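Local coordinates for ferrous iron transport protein B (Legionella pneumophila, PDB 3IBY) that is the cytosolic GTP-binding part of a probable transporter that takes up ferrous iron across the inner membrane, driven by GTP, at residues Val90-Ala93 / Cys94-Glu97; Ser174-Val177 / Ala178-Gln181; Phe199-Tyr202 / Phe203-Leu207; Tyr243-Ile246 / His247-Val250. All blocks are in the same frame, centred on the assembly; numbering follows the deposited sequence.

Contact 1. Residues Val90-Ala93 / Cys94-Glu97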
loop_
_atom_site.group_PDB
_atom_site.type_symbol
_atom_site.label_atom_id
_atom_site.label_comp_id
_atom_site.label_asym_id
_atom_site.label_seq_id
_atom_site.Cartn_x
_atom_site.Cartn_y
_atom_site.Cartn_z
ATOM N N VAL A 90 1.262 5.568 4.495
ATOM C CA VAL A 90 1.460 5.915 5.911
ATOM C C VAL A 90 1.469 4.702 6.791
ATOM O O VAL A 90 0.491 3.973 6.867
ATOM C CB VAL A 90 0.325 6.759 6.515
ATOM C CG1 VAL A 90 0.894 7.606 7.658
ATOM C CG2 VAL A 90 -0.296 7.581 5.503
ATOM N N ILE A 91 2.567 4.559 7.513
ATOM C CA ILE A 91 2.780 3.461 8.421
ATOM C C ILE A 91 2.826 3.982 9.816
ATOM O O ILE A 91 3.368 5.058 10.046
ATOM C CB ILE A 91 4.122 2.841 8.124
ATOM C CG1 ILE A 91 4.048 2.155 6.782
ATOM C CG2 ILE A 91 4.514 1.829 9.174
ATOM C CD1 ILE A 91 5.273 1.424 6.429
ATOM N N ASP A 92 2.289 3.200 10.747
ATOM C CA ASP A 92 2.400 3.460 12.188
ATOM C C ASP A 92 3.620 2.708 12.711
ATOM O O ASP A 92 3.614 1.496 12.738
ATOM C CB ASP A 92 1.130 2.993 12.934
ATOM C CG ASP A 92 1.176 3.301 14.454
ATOM O OD1 ASP A 92 2.265 3.678 14.926
ATOM O OD2 ASP A 92 0.144 3.172 15.187
ATOM N N ALA A 93 4.636 3.429 13.185
ATOM C CA ALA A 93 5.893 2.806 13.695
ATOM C C ALA A 93 5.651 1.773 14.778
ATOM O O ALA A 93 6.412 0.833 14.959
ATOM C CB ALA A 93 6.850 3.861 14.180
ATOM N N CYS A 94 4.563 1.916 15.479
ATOM C CA CYS A 94 4.305 1.042 16.581
ATOM C C CYS A 94 3.707 -0.296 16.136
ATOM O O CYS A 94 3.502 -1.184 16.958
ATOM C CB CYS A 94 3.312 1.721 17.551
ATOM S SG CYS A 94 3.807 3.362 18.176
ATOM N N HIS A 95 3.334 -0.439 14.874
ATOM C CA HIS A 95 2.705 -1.688 14.456
ATOM C C HIS A 95 3.186 -1.965 13.086
ATOM O O HIS A 95 2.373 -2.165 12.180
ATOM C CB HIS A 95 1.181 -1.576 14.467
ATOM C CG HIS A 95 0.622 -1.296 15.822
ATOM N ND1 HIS A 95 0.078 -0.080 16.157
ATOM C CD2 HIS A 95 0.585 -2.049 16.948
ATOM C CE1 HIS A 95 -0.334 -0.114 17.412
ATOM N NE2 HIS A 95 -0.034 -1.295 17.916
ATOM N N LEU A 96 4.510 -1.950 12.955
ATOM C CA LEU A 96 5.212 -2.070 11.702
ATOM C C LEU A 96 4.844 -3.352 11.001
ATOM O O LEU A 96 4.420 -3.335 9.862
ATOM C CB LEU A 96 6.717 -2.020 11.960
ATOM C CG LEU A 96 7.604 -1.819 10.739
ATOM C CD1 LEU A 96 7.269 -0.467 10.067
ATOM C CD2 LEU A 96 9.093 -1.966 11.119
ATOM N N GLU A 97 4.957 -4.470 11.681
ATOM C CA GLU A 97 4.759 -5.737 11.020
ATOM C C GLU A 97 3.363 -5.880 10.406
ATOM O O GLU A 97 3.224 -6.403 9.265
ATOM C CB GLU A 97 5.025 -6.879 11.971
ATOM C CG GLU A 97 5.098 -8.202 11.259
ATOM C CD GLU A 97 5.704 -9.297 12.118
ATOM O OE1 GLU A 97 5.773 -10.449 11.640
ATOM O OE2 GLU A 97 6.094 -9.007 13.261
#
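D92 holds the backbone of C94 and H95 in a local, largely buried contact round the sharp corner where strand 86-92 ends and helix 96-106 begins. Its carboxylate and its carbonyl do separate jobs. OD1 of D92 takes the N-H of C94 at 2.9 Å from N to OD1, met from above the carboxylate plane. The carbonyl O of D92 receives the N-H of H95, also 2.9 Å between O and N and nearly straight at 170°. That leaves OD2 of D92 for the side chain of H95, the N-cap residue: ND1 gives it a weak bond of 3.4 Å, the oxygen sitting at the ring edge near the ring plane. The two side chains run side by side in the same direction, carboxylate and ring almost perpendicular. With CG anti to its N (chi1 -178°), D92 leans its carboxylate forward along the chain, over the turn it holds. One residue back, CG2 of I91 packs against CD1 of L96 at 3.7 Å, and I91 also touches L117 of the next strand. The D92 side chain lies against C12 and M119, both predicted to bind GTP. The corner is the first connection of the beta-alpha-beta unit 86-92, 96-106, 113-118, a building block of the P-loop GTPase fold.

Contact 2. Residues Ser174-Val177 / Ala178-Gln181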
loop_
_atom_site.group_PDB
_atom_site.type_symbol
_atom_site.label_atom_id
_atom_site.label_comp_id
_atom_site.label_asym_id
_atom_site.label_seq_id
_atom_site.Cartn_x
_atom_site.Cartn_y
_atom_site.Cartn_z
ATOM N N SER A 174 8.861 -16.159 -0.822
ATOM C CA SER A 174 9.183 -17.545 -1.066
ATOM C C SER A 174 7.909 -18.369 -1.023
ATOM O O SER A 174 7.255 -18.456 0.000
ATOM C CB SER A 174 10.198 -18.038 -0.056
ATOM O OG SER A 174 10.607 -19.335 -0.418
ATOM N N LEU A 175 7.540 -18.952 -2.153
ATOM C CA LEU A 175 6.357 -19.788 -2.190
ATOM C C LEU A 175 6.746 -21.164 -2.666
ATOM O O LEU A 175 7.777 -21.342 -3.334
ATOM C CB LEU A 175 5.273 -19.183 -3.108
ATOM C CG LEU A 175 4.522 -17.913 -2.612
ATOM C CD1 LEU A 175 4.356 -16.839 -3.736
ATOM C CD2 LEU A 175 3.162 -18.237 -1.941
ATOM N N SER A 176 5.913 -22.129 -2.310
ATOM C CA SER A 176 6.010 -23.470 -2.844
ATOM C C SER A 176 6.080 -23.497 -4.394
ATOM O O SER A 176 5.642 -22.575 -5.097
ATOM C CB SER A 176 4.870 -24.333 -2.309
ATOM O OG SER A 176 4.105 -24.831 -3.370
ATOM N N VAL A 177 6.687 -24.547 -4.910
ATOM C CA VAL A 177 6.884 -24.671 -6.327
ATOM C C VAL A 177 5.516 -24.822 -6.980
ATOM O O VAL A 177 5.254 -24.226 -8.029
ATOM C CB VAL A 177 7.800 -25.895 -6.648
ATOM C CG1 VAL A 177 7.821 -26.188 -8.139
ATOM C CG2 VAL A 177 9.209 -25.639 -6.128
ATOM N N ALA A 178 4.663 -25.619 -6.333
ATOM C CA ALA A 178 3.287 -25.854 -6.760
ATOM C C ALA A 178 2.563 -24.528 -6.847
ATOM O O ALA A 178 1.909 -24.241 -7.838
ATOM C CB ALA A 178 2.573 -26.768 -5.756
ATOM N N ALA A 179 2.720 -23.732 -5.791
ATOM C CA ALA A 179 2.097 -22.421 -5.680
ATOM C C ALA A 179 2.697 -21.394 -6.653
ATOM O O ALA A 179 1.963 -20.585 -7.250
ATOM C CB ALA A 179 2.179 -21.906 -4.234
ATOM N N GLN A 180 4.015 -21.412 -6.833
ATOM C CA GLN A 180 4.614 -20.450 -7.751
ATOM C C GLN A 180 4.137 -20.765 -9.173
ATOM O O GLN A 180 3.772 -19.887 -9.937
ATOM C CB GLN A 180 6.142 -20.442 -7.615
ATOM C CG GLN A 180 6.825 -19.156 -8.158
ATOM C CD GLN A 180 6.424 -17.832 -7.408
ATOM O OE1 GLN A 180 5.896 -16.876 -8.029
ATOM N NE2 GLN A 180 6.692 -17.778 -6.080
ATOM N N GLN A 181 4.103 -22.046 -9.492
ATOM C CA GLN A 181 3.583 -22.497 -10.759
ATOM C C GLN A 181 2.199 -21.859 -11.036
ATOM O O GLN A 181 1.970 -21.317 -12.116
ATOM C CB GLN A 181 3.525 -24.035 -10.763
ATOM C CG GLN A 181 3.508 -24.714 -12.153
ATOM C CD GLN A 181 2.137 -25.295 -12.568
ATOM O OE1 GLN A 181 1.216 -25.463 -11.740
ATOM N NE2 GLN A 181 2.016 -25.631 -13.858
#
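L175 and Q180 cross at about a right angle, with the amide end of Q180 laid against the leucine. NE2 of Q180 is 3.4 Å from CD1 of L175 and 3.6 Å from its CB, so the amide nitrogen sits beside the leucine, close to both its CB and one methyl, in plain van der Waals packing. Q180 gets there by starting anti to its N (chi1 -160°) and then bending at chi2 (63°), which folds the chain back toward the residues before the helix. Between them in sequence, S176 is the N-cap. Its OG accepts the N-H of A179 at 3.0 Å between OG and N, almost straight at 169°, and so satisfies a backbone donor of the first turn. The helix ladder starts from the same residue: Q180 N bonds to S176 O, and Q181 N follows with V177 O at 2.9 Å. L175 and Q180 flank the cap at the positions that a hydrophobic staple would use, although here one partner is an amide. On the A179 side, CB of L175 comes to 4.3 Å from CB of A179. The whole arrangement is a surface contact, with A179 as its one buried member. It opens helix 177-193 after the loop that follows helix 154-162, and its inner side rests on helix 234-253, where L175 touches A241 and A179 touches L234 and L237.

Contact 3. Residues Phe199-Tyr202 / Phe203-Leu207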
loop_
_atom_site.group_PDB
_atom_site.type_symbol
_atom_site.label_atom_id
_atom_site.label_comp_id
_atom_site.label_asym_id
_atom_site.label_seq_id
_atom_site.Cartn_x
_atom_site.Cartn_y
_atom_site.Cartn_z
ATOM N N PHE A 199 -0.431 -4.570 -14.301
ATOM C CA PHE A 199 -1.710 -4.964 -13.773
ATOM C C PHE A 199 -1.856 -6.497 -13.631
ATOM O O PHE A 199 -2.477 -6.967 -12.669
ATOM C CB PHE A 199 -2.864 -4.413 -14.601
ATOM C CG PHE A 199 -4.164 -4.656 -13.949
ATOM C CD1 PHE A 199 -4.530 -3.926 -12.831
ATOM C CD2 PHE A 199 -4.980 -5.696 -14.357
ATOM C CE1 PHE A 199 -5.704 -4.194 -12.171
ATOM C CE2 PHE A 199 -6.172 -5.969 -13.674
ATOM C CZ PHE A 199 -6.520 -5.221 -12.583
ATOM N N ALA A 200 -1.306 -7.259 -14.582
ATOM C CA ALA A 200 -1.434 -8.710 -14.553
ATOM C C ALA A 200 -0.723 -9.285 -13.349
ATOM O O ALA A 200 -1.283 -10.165 -12.650
ATOM C CB ALA A 200 -0.893 -9.324 -15.789
ATOM N N TYR A 201 0.495 -8.790 -13.089
ATOM C CA TYR A 201 1.233 -9.239 -11.920
ATOM C C TYR A 201 0.359 -8.988 -10.716
ATOM O O TYR A 201 0.145 -9.896 -9.921
ATOM C CB TYR A 201 2.597 -8.544 -11.755
ATOM C CG TYR A 201 3.386 -9.018 -10.525
ATOM C CD1 TYR A 201 4.340 -10.044 -10.604
ATOM C CD2 TYR A 201 3.173 -8.458 -9.291
ATOM C CE1 TYR A 201 5.055 -10.480 -9.467
ATOM C CE2 TYR A 201 3.880 -8.886 -8.170
ATOM C CZ TYR A 201 4.810 -9.882 -8.253
ATOM O OH TYR A 201 5.472 -10.256 -7.107
ATOM N N TYR A 202 -0.168 -7.771 -10.594
ATOM C CA TYR A 202 -0.876 -7.363 -9.372
ATOM C C TYR A 202 -2.190 -8.105 -9.229
ATOM O O TYR A 202 -2.506 -8.601 -8.176
ATOM C CB TYR A 202 -1.136 -5.839 -9.379
ATOM C CG TYR A 202 -2.118 -5.321 -8.340
ATOM C CD1 TYR A 202 -1.703 -4.939 -7.070
ATOM C CD2 TYR A 202 -3.457 -5.186 -8.645
ATOM C CE1 TYR A 202 -2.602 -4.435 -6.134
ATOM C CE2 TYR A 202 -4.364 -4.703 -7.709
ATOM C CZ TYR A 202 -3.940 -4.327 -6.455
ATOM O OH TYR A 202 -4.890 -3.845 -5.553
ATOM N N PHE A 203 -2.948 -8.173 -10.300
ATOM C CA PHE A 203 -4.270 -8.763 -10.269
ATOM C C PHE A 203 -4.250 -10.285 -9.968
ATOM O O PHE A 203 -5.189 -10.834 -9.361
ATOM C CB PHE A 203 -4.929 -8.469 -11.611
ATOM C CG PHE A 203 -6.337 -8.933 -11.708
ATOM C CD1 PHE A 203 -7.167 -8.948 -10.586
ATOM C CD2 PHE A 203 -6.855 -9.341 -12.944
ATOM C CE1 PHE A 203 -8.487 -9.365 -10.695
ATOM C CE2 PHE A 203 -8.167 -9.761 -13.064
ATOM C CZ PHE A 203 -8.991 -9.779 -11.943
ATOM N N SER A 204 -3.159 -10.941 -10.369
ATOM C CA SER A 204 -2.935 -12.367 -10.091
ATOM C C SER A 204 -2.842 -12.687 -8.587
ATOM O O SER A 204 -3.469 -13.665 -8.091
ATOM C CB SER A 204 -1.679 -12.886 -10.841
ATOM O OG SER A 204 -0.535 -12.106 -10.581
ATOM N N ARG A 205 -2.067 -11.862 -7.878
ATOM C CA ARG A 205 -1.924 -11.990 -6.428
ATOM C C ARG A 205 -3.250 -11.789 -5.737
ATOM O O ARG A 205 -3.590 -12.527 -4.828
ATOM C CB ARG A 205 -0.894 -11.008 -5.885
ATOM C CG ARG A 205 0.565 -11.518 -5.937
ATOM C CD ARG A 205 1.004 -11.780 -7.338
ATOM N NE ARG A 205 2.288 -12.441 -7.407
ATOM C CZ ARG A 205 2.750 -13.035 -8.506
ATOM N NH1 ARG A 205 2.036 -13.055 -9.635
ATOM N NH2 ARG A 205 3.939 -13.598 -8.492
ATOM N N ARG A 206 -4.028 -10.822 -6.187
ATOM C CA ARG A 206 -5.325 -10.596 -5.577
ATOM C C ARG A 206 -6.277 -11.788 -5.771
ATOM O O ARG A 206 -6.953 -12.247 -4.827
ATOM C CB ARG A 206 -5.918 -9.281 -6.102
ATOM C CG ARG A 206 -5.572 -8.028 -5.278
ATOM C CD ARG A 206 -4.520 -8.272 -4.183
ATOM N NE ARG A 206 -3.272 -7.595 -4.499
ATOM C CZ ARG A 206 -2.088 -7.879 -3.983
ATOM N NH1 ARG A 206 -1.889 -8.877 -3.130
ATOM N NH2 ARG A 206 -1.069 -7.138 -4.350
ATOM N N LEU A 207 -6.335 -12.272 -6.999
ATOM C CA LEU A 207 -7.096 -13.481 -7.292
ATOM C C LEU A 207 -6.648 -14.612 -6.369
ATOM O O LEU A 207 -7.466 -15.268 -5.728
ATOM C CB LEU A 207 -6.886 -13.880 -8.749
ATOM C CG LEU A 207 -7.961 -13.502 -9.753
ATOM C CD1 LEU A 207 -8.808 -12.347 -9.206
ATOM C CD2 LEU A 207 -7.330 -13.205 -11.131
#
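Y201 and R205, one turn apart on helix 197-209, form a stacked cation-pi pair: the guanidinium lies nearly flat on the phenol ring, planes 21° apart, with CZ of R205 3.9 Å from the centroid of the Y201 ring. The group is offset toward the rim, and NH2 of R205 comes to 3.5 Å from CE1 of Y201. The next pair along, Y202 and R206, is built differently. NE of R206 sits over the face of the Y202 ring, 3.6 Å from CE1, but ring and guanidinium are steeply inclined, so the arginine turns an edge to the tyrosine instead of lying flat on it. F199 and F203 make the third pair. CB of F203 stands over the face of the F199 ring in a CH-pi contact, 3.9 Å from the centroid, while the rings themselves meet obliquely. CG of F199 anti to its N (chi1 -172°) carries that ring beside the root of F203.

In the second shell, OG of S204 accepts NH1 of R205 at 2.9 Å between OG and NH1, exactly in the guanidinium plane, which fixes how the group is rotated over Y201. R206 is held by salt bridges from NH2 to E108 and from NH1 to E209. Beyond these, Y202 packs on V79 and I80 of helix 70-81, and F203 on L190 of helix 177-193. Both guanidinium groups thus combine aromatic contact with directed polar bonds, and the carboxylates of E108 and E209 probably offset the charge that R206 brings into this largely buried setting.

Contact 4. Residues Tyr243-Ile246 / His247-Val250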
loop_
_atom_site.group_PDB
_atom_site.type_symbol
_atom_site.label_atom_id
_atom_site.label_comp_id
_atom_site.label_asym_id
_atom_site.label_seq_id
_atom_site.Cartn_x
_atom_site.Cartn_y
_atom_site.Cartn_z
ATOM N N TYR A 243 3.642 -12.792 4.952
ATOM C CA TYR A 243 4.000 -12.699 6.335
ATOM C C TYR A 243 5.479 -13.038 6.618
ATOM O O TYR A 243 6.116 -12.394 7.416
ATOM C CB TYR A 243 3.086 -13.633 7.146
ATOM C CG TYR A 243 3.606 -13.886 8.536
ATOM C CD1 TYR A 243 3.330 -12.995 9.557
ATOM C CD2 TYR A 243 4.433 -14.992 8.826
ATOM C CE1 TYR A 243 3.834 -13.193 10.844
ATOM C CE2 TYR A 243 4.938 -15.193 10.127
ATOM C CZ TYR A 243 4.628 -14.272 11.117
ATOM O OH TYR A 243 5.096 -14.386 12.390
ATOM N N GLN A 244 6.031 -14.071 6.011
ATOM C CA GLN A 244 7.401 -14.497 6.406
ATOM C C GLN A 244 8.434 -13.436 6.016
ATOM O O GLN A 244 9.323 -13.115 6.800
ATOM C CB GLN A 244 7.754 -15.840 5.806
ATOM C CG GLN A 244 7.253 -17.026 6.598
ATOM C CD GLN A 244 7.646 -18.334 5.916
ATOM O OE1 GLN A 244 7.171 -18.626 4.800
ATOM N NE2 GLN A 244 8.531 -19.123 6.564
ATOM N N LYS A 245 8.255 -12.863 4.824
ATOM C CA LYS A 245 9.162 -11.872 4.310
ATOM C C LYS A 245 9.034 -10.628 5.168
ATOM O O LYS A 245 10.002 -9.887 5.381
ATOM C CB LYS A 245 8.810 -11.533 2.847
ATOM C CG LYS A 245 9.823 -10.583 2.098
ATOM C CD LYS A 245 11.292 -11.148 2.100
ATOM C CE LYS A 245 12.357 -10.266 1.384
ATOM N NZ LYS A 245 13.676 -10.975 1.284
ATOM N N ILE A 246 7.817 -10.373 5.629
ATOM C CA ILE A 246 7.583 -9.151 6.347
ATOM C C ILE A 246 8.139 -9.337 7.744
ATOM O O ILE A 246 8.780 -8.425 8.248
ATOM C CB ILE A 246 6.099 -8.799 6.398
ATOM C CG1 ILE A 246 5.684 -8.265 5.051
ATOM C CG2 ILE A 246 5.811 -7.785 7.464
ATOM C CD1 ILE A 246 4.202 -8.275 4.913
ATOM N N HIS A 247 7.863 -10.499 8.360
ATOM C CA HIS A 247 8.405 -10.843 9.689
ATOM C C HIS A 247 9.922 -10.770 9.614
ATOM O O HIS A 247 10.558 -10.210 10.459
ATOM C CB HIS A 247 7.964 -12.240 10.149
ATOM C CG HIS A 247 8.436 -12.619 11.525
ATOM N ND1 HIS A 247 7.733 -12.306 12.672
ATOM C CD2 HIS A 247 9.525 -13.320 11.935
ATOM C CE1 HIS A 247 8.376 -12.781 13.727
ATOM N NE2 HIS A 247 9.463 -13.405 13.308
ATOM N N GLU A 248 10.485 -11.282 8.553
ATOM C CA GLU A 248 11.919 -11.225 8.417
ATOM C C GLU A 248 12.422 -9.772 8.314
ATOM O O GLU A 248 13.414 -9.440 8.930
ATOM C CB GLU A 248 12.407 -12.174 7.285
ATOM C CG GLU A 248 13.482 -11.655 6.366
ATOM C CD GLU A 248 13.704 -12.581 5.160
ATOM O OE1 GLU A 248 14.444 -12.155 4.246
ATOM O OE2 GLU A 248 13.127 -13.710 5.112
ATOM N N ILE A 249 11.730 -8.898 7.603
ATOM C CA ILE A 249 12.169 -7.492 7.527
ATOM C C ILE A 249 12.069 -6.798 8.872
ATOM O O ILE A 249 12.909 -5.953 9.207
ATOM C CB ILE A 249 11.345 -6.668 6.492
ATOM C CG1 ILE A 249 11.829 -6.979 5.081
ATOM C CG2 ILE A 249 11.427 -5.141 6.761
ATOM C CD1 ILE A 249 10.723 -6.901 4.052
ATOM N N VAL A 250 11.039 -7.145 9.643
ATOM C CA VAL A 250 10.805 -6.504 10.936
ATOM C C VAL A 250 11.931 -6.889 11.891
ATOM O O VAL A 250 12.561 -6.026 12.504
ATOM C CB VAL A 250 9.397 -6.838 11.499
ATOM C CG1 VAL A 250 9.260 -6.345 12.904
ATOM C CG2 VAL A 250 8.284 -6.186 10.644
#
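K245 and E248 form an i to i+3 salt bridge on helix 234-253, NZ of the lysine standing 3.3 Å from OE1 of the glutamate and above the carboxylate plane. The two side chains cross obliquely; K245 bends at chi2 (56°), which carries its amine forward along the helix to the glutamate one turn on. The backbone carries the ordinary helical ladder, including H247 N to Y243 O at 2.7 Å and V250 N to I246 O at 2.9 Å. One turn of the helix also brings Y243 and H247 side by side, pointing the same way. CB of H247 lies over the face of the Y243 ring as a CH-pi contact, 4.3 Å from the centroid, whereas the two rings meet at a slant, planes 31° apart. The polar end of H247 is engaged across the helix interface, its ND1 hydrogen-bonded to OE1 of E97. On the buried side, CG2 of I246 meets CG2 of V250 at 4.3 Å. This apolar strip faces helix 96-106, where I246 touches L100 and V250 touches E97, while I249 packs on L135, L138 and L139 of helix 132-139.

In the fold
The four contacts follow one another along the chain. Contact 1 belongs to the G domain, at the joint of strand 86-92 and helix 96-106 in the central sheet, while the other three belong to the helical region that comes after it. Contact 2 opens helix 177-193 and contact 3 lies on the next helix, 197-209, centres about 15 Å apart, and the two meet where the end of Q180 packs near R205. Contact 4, on helix 234-253, is about 13 Å from contact 1 between centres and touches it through E97. The same helix also supports contact 2. Helix 234-253 therefore bridges the GTP-binding core and the helical part, a physical link between the two.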